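Local atomic coordinates of neuraminidase (Influenza A virus, PDB entry 4K3Y), a protein that forms a tetrameric, neuraminidase-like surface glycoprotein of a bat influenza A virus, built on a beta-propeller head, whose enzymatic activity is uncertain. Residues C105-Q110 and L176-S181. Sequence-based numbering, arbitrary orientation.
With NAG (2-acetamido-2-deoxy-beta-D-glucopyranose), chain H.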
ATOM      1  N   CYS C 105      16.104   7.478 -13.625  1.00 59.44           N
ATOM      2  CA  CYS C 105      16.930   8.256 -12.696  1.00 58.49           C
ATOM      3  C   CYS C 105      16.005   9.137 -11.835  1.00 62.53           C
ATOM      4  O   CYS C 105      14.850   9.352 -12.208  1.00 65.14           O
ATOM      5  CB  CYS C 105      18.035   9.078 -13.344  1.00 46.32           C
ATOM      6  SG  CYS C 105      18.015   9.151 -15.161  1.00 73.59           S
ATOM      7  N   HIS C 106      16.488   9.652 -10.699  1.00 58.80           N
ATOM      8  CA  HIS C 106      15.667  10.537  -9.842  1.00 62.92           C
ATOM      9  C   HIS C 106      16.458  11.770  -9.390  1.00 65.09           C
ATOM     10  O   HIS C 106      17.574  11.639  -8.884  1.00 66.61           O
ATOM     11  CB  HIS C 106      15.135   9.759  -8.643  1.00 63.69           C
ATOM     12  CG  HIS C 106      14.109  10.505  -7.837  1.00 69.24           C
ATOM     13  ND1 HIS C 106      14.427  11.572  -7.042  1.00 71.74           N
ATOM     14  CD2 HIS C 106      12.779  10.293  -7.704  1.00 65.19           C
ATOM     15  CE1 HIS C 106      13.318  12.018  -6.451  1.00 71.90           C
ATOM     16  NE2 HIS C 106      12.314  11.262  -6.840  1.00 64.47           N
ATOM     17  N   ASP C 107      15.876  12.961  -9.538  1.00 61.86           N
ATOM     18  CA  ASP C 107      16.637  14.205  -9.337  1.00 62.79           C
ATOM     19  C   ASP C 107      16.390  14.851  -7.977  1.00 70.77           C
ATOM     20  O   ASP C 107      16.965  15.890  -7.674  1.00 74.24           O
ATOM     21  CB  ASP C 107      16.348  15.233 -10.445  1.00 53.45           C
ATOM     22  CG  ASP C 107      14.870  15.595 -10.538  1.00 66.20           C
ATOM     23  OD1 ASP C 107      14.084  15.217  -9.627  1.00 55.39           O
ATOM     24  OD2 ASP C 107      14.499  16.275 -11.529  1.00 79.96           O
ATOM     25  N   GLY C 108      15.531  14.238  -7.167  1.00 68.99           N
ATOM     26  CA  GLY C 108      15.180  14.795  -5.873  1.00 75.12           C
ATOM     27  C   GLY C 108      13.718  15.199  -5.856  1.00 72.07           C
ATOM     28  O   GLY C 108      13.062  15.207  -4.804  1.00 56.63           O
ATOM     29  N   PHE C 109      13.208  15.516  -7.043  1.00 65.65           N
ATOM     30  CA  PHE C 109      11.808  15.888  -7.216  1.00 61.51           C
ATOM     31  C   PHE C 109      11.001  14.716  -7.752  1.00 68.74           C
ATOM     32  O   PHE C 109      10.117  14.199  -7.067  1.00 67.66           O
ATOM     33  CB  PHE C 109      11.698  17.104  -8.140  1.00 54.60           C
ATOM     34  CG  PHE C 109      12.680  18.183  -7.808  1.00 76.45           C
ATOM     35  CD1 PHE C 109      12.630  18.823  -6.569  1.00 85.45           C
ATOM     36  CD2 PHE C 109      13.672  18.545  -8.712  1.00 76.14           C
ATOM     37  CE1 PHE C 109      13.546  19.811  -6.242  1.00 81.60           C
ATOM     38  CE2 PHE C 109      14.593  19.526  -8.395  1.00 74.42           C
ATOM     39  CZ  PHE C 109      14.530  20.164  -7.155  1.00 78.12           C
ATOM     40  N   GLN C 110      11.317  14.280  -8.968  1.00 76.04           N
ATOM     41  CA  GLN C 110      10.592  13.160  -9.552  1.00 76.05           C
ATOM     42  C   GLN C 110      11.465  12.109 -10.263  1.00 73.18           C
ATOM     43  O   GLN C 110      12.649  12.347 -10.578  1.00 68.65           O
ATOM     44  CB  GLN C 110       9.519  13.684 -10.506  1.00 79.18           C
ATOM     45  CG  GLN C 110       8.114  13.308 -10.100  1.00 85.54           C
ATOM     46  CD  GLN C 110       7.484  14.322  -9.191  1.00 87.62           C
ATOM     47  OE1 GLN C 110       7.877  15.486  -9.180  1.00 82.90           O
ATOM     48  NE2 GLN C 110       6.502  13.889  -8.416  1.00 95.07           N
ATOM     49  N   LEU C 176      19.241  16.394 -19.133  1.00 66.31           N
ATOM     50  CA  LEU C 176      17.810  16.591 -18.915  1.00 72.89           C
ATOM     51  C   LEU C 176      17.496  17.349 -17.643  1.00 80.56           C
ATOM     52  O   LEU C 176      18.035  17.054 -16.569  1.00 80.57           O
ATOM     53  CB  LEU C 176      17.081  15.251 -18.869  1.00 70.13           C
ATOM     54  CG  LEU C 176      17.108  14.410 -20.141  1.00 70.83           C
ATOM     55  CD1 LEU C 176      17.159  12.958 -19.741  1.00 72.09           C
ATOM     56  CD2 LEU C 176      15.884  14.676 -21.005  1.00 71.36           C
ATOM     57  N   VAL C 177      16.604  18.319 -17.770  1.00 79.42           N
ATOM     58  CA  VAL C 177      16.130  19.043 -16.610  1.00 74.40           C
ATOM     59  C   VAL C 177      14.629  18.822 -16.455  1.00 68.96           C
ATOM     60  O   VAL C 177      13.867  19.044 -17.398  1.00 65.22           O
ATOM     61  CB  VAL C 177      16.467  20.526 -16.723  1.00 75.86           C
ATOM     62  CG1 VAL C 177      15.361  21.356 -16.123  1.00 84.35           C
ATOM     63  CG2 VAL C 177      17.791  20.810 -16.032  1.00 77.00           C
ATOM     64  N   ASN C 178      14.217  18.348 -15.279  1.00 73.36           N
ATOM     65  CA  ASN C 178      12.799  18.131 -14.977  1.00 82.95           C
ATOM     66  C   ASN C 178      12.022  17.391 -16.066  1.00 74.30           C
ATOM     67  O   ASN C 178      10.854  17.689 -16.317  1.00 73.62           O
ATOM     68  CB  ASN C 178      12.086  19.461 -14.692  1.00 88.51           C
ATOM     69  CG  ASN C 178      12.569  20.136 -13.419  1.00 92.59           C
ATOM     70  OD1 ASN C 178      13.502  19.665 -12.749  1.00 90.61           O
ATOM     71  ND2 ASN C 178      11.935  21.268 -13.087  1.00 98.34           N
ATOM     72  N   GLY C 179      12.671  16.445 -16.731  1.00 74.52           N
ATOM     73  CA  GLY C 179      11.994  15.663 -17.744  1.00 72.84           C
ATOM     74  C   GLY C 179      12.096  16.204 -19.157  1.00 71.78           C
ATOM     75  O   GLY C 179      11.591  15.576 -20.092  1.00 73.49           O
ATOM     76  N   THR C 180      12.733  17.358 -19.336  1.00 67.97           N
ATOM     77  CA  THR C 180      12.931  17.860 -20.696  1.00 75.48           C
ATOM     78  C   THR C 180      14.400  17.896 -21.093  1.00 76.53           C
ATOM     79  O   THR C 180      15.291  18.032 -20.242  1.00 69.75           O
ATOM     80  CB  THR C 180      12.267  19.229 -20.949  1.00 76.29           C
ATOM     81  OG1 THR C 180      13.048  20.261 -20.337  1.00 90.78           O
ATOM     82  CG2 THR C 180      10.823  19.244 -20.416  1.00 74.11           C
ATOM     83  N   SER C 181      14.632  17.749 -22.396  1.00 77.73           N
ATOM     84  CA  SER C 181      15.974  17.701 -22.960  1.00 76.94           C
ATOM     85  C   SER C 181      16.606  19.079 -22.904  1.00 80.94           C
ATOM     86  O   SER C 181      16.105  20.019 -23.509  1.00 73.33           O
ATOM     87  CB  SER C 181      15.913  17.211 -24.407  1.00 74.87           C
ATOM     88  OG  SER C 181      17.189  17.244 -25.020  1.00 87.18           O
TER
HETATM   89  C1  NAG H   1      12.328  21.765 -11.790  1.00103.04           C
HETATM   90  C2  NAG H   1      12.539  23.268 -11.982  1.00101.60           C
HETATM   91  C3  NAG H   1      12.854  23.932 -10.648  1.00104.05           C
HETATM   92  C4  NAG H   1      11.830  23.546  -9.589  1.00114.07           C
HETATM   93  C5  NAG H   1      11.614  22.036  -9.523  1.00100.32           C
HETATM   94  C6  NAG H   1      10.442  21.679  -8.610  1.00 87.10           C
HETATM   95  C7  NAG H   1      13.449  24.090 -14.106  1.00 95.68           C
HETATM   96  C8  NAG H   1      14.675  24.704 -14.723  1.00 78.36           C
HETATM   97  N2  NAG H   1      13.627  23.519 -12.914  1.00 94.33           N
HETATM   98  O3  NAG H   1      12.893  25.336 -10.801  1.00 99.29           O
HETATM   99  O4  NAG H   1      12.279  24.023  -8.338  1.00135.38           O
HETATM  100  O5  NAG H   1      11.341  21.518 -10.808  1.00102.64           O
HETATM  101  O6  NAG H   1       9.225  22.028  -9.236  1.00 82.46           O
HETATM  102  O7  NAG H   1      12.356  24.118 -14.686  1.00101.46           O
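Phe109 and Asn178 each place CG beside their own backbone N and anti to the carbonyl carbon (chi1 -45° and -67°), and these torsions bring the ring and the glycosylated amide together. The two planes stand 80° apart, with Asn178 OD1 lying obliquely to the ring, 4.2 Å from Phe109 CD2. Asn178 ND2 is bonded covalently to the sugar's C1, and NAG C5 lies over the centre of one face of the Phe109 ring, 4.0 Å above its plane. A flat, nonpolar phenyl suits the C-H surface of a sugar, which adds to a small direct contact. Asp107 OD2 approaches Asn178 OD1 to 3.7 Å; both are acceptors, and OD2 takes its hydrogen bond from Tyr126. Asp107 OD1 receives Phe109 N at 2.7 Å on its anti side and Gln110 N at 3.0 Å on its syn side; the first bond makes an Asx turn and the second extends it to an Asx motif, holding the loop that carries the phenyl. Gly108 accepts the positive phi this loop needs. Across the contact, Asn178 and Gly179 occupy the corners of a type I' turn, where both residues tolerate positive phi, and Asn178-Gly179-Thr180 is an N-glycosylation sequon. Hairpin ends of two adjacent four-stranded antiparallel blades, 101-134 and 150-187, thus meet beside an N-linked glycan, an arrangement belonging to the six-bladed beta propeller of influenza neuraminidases.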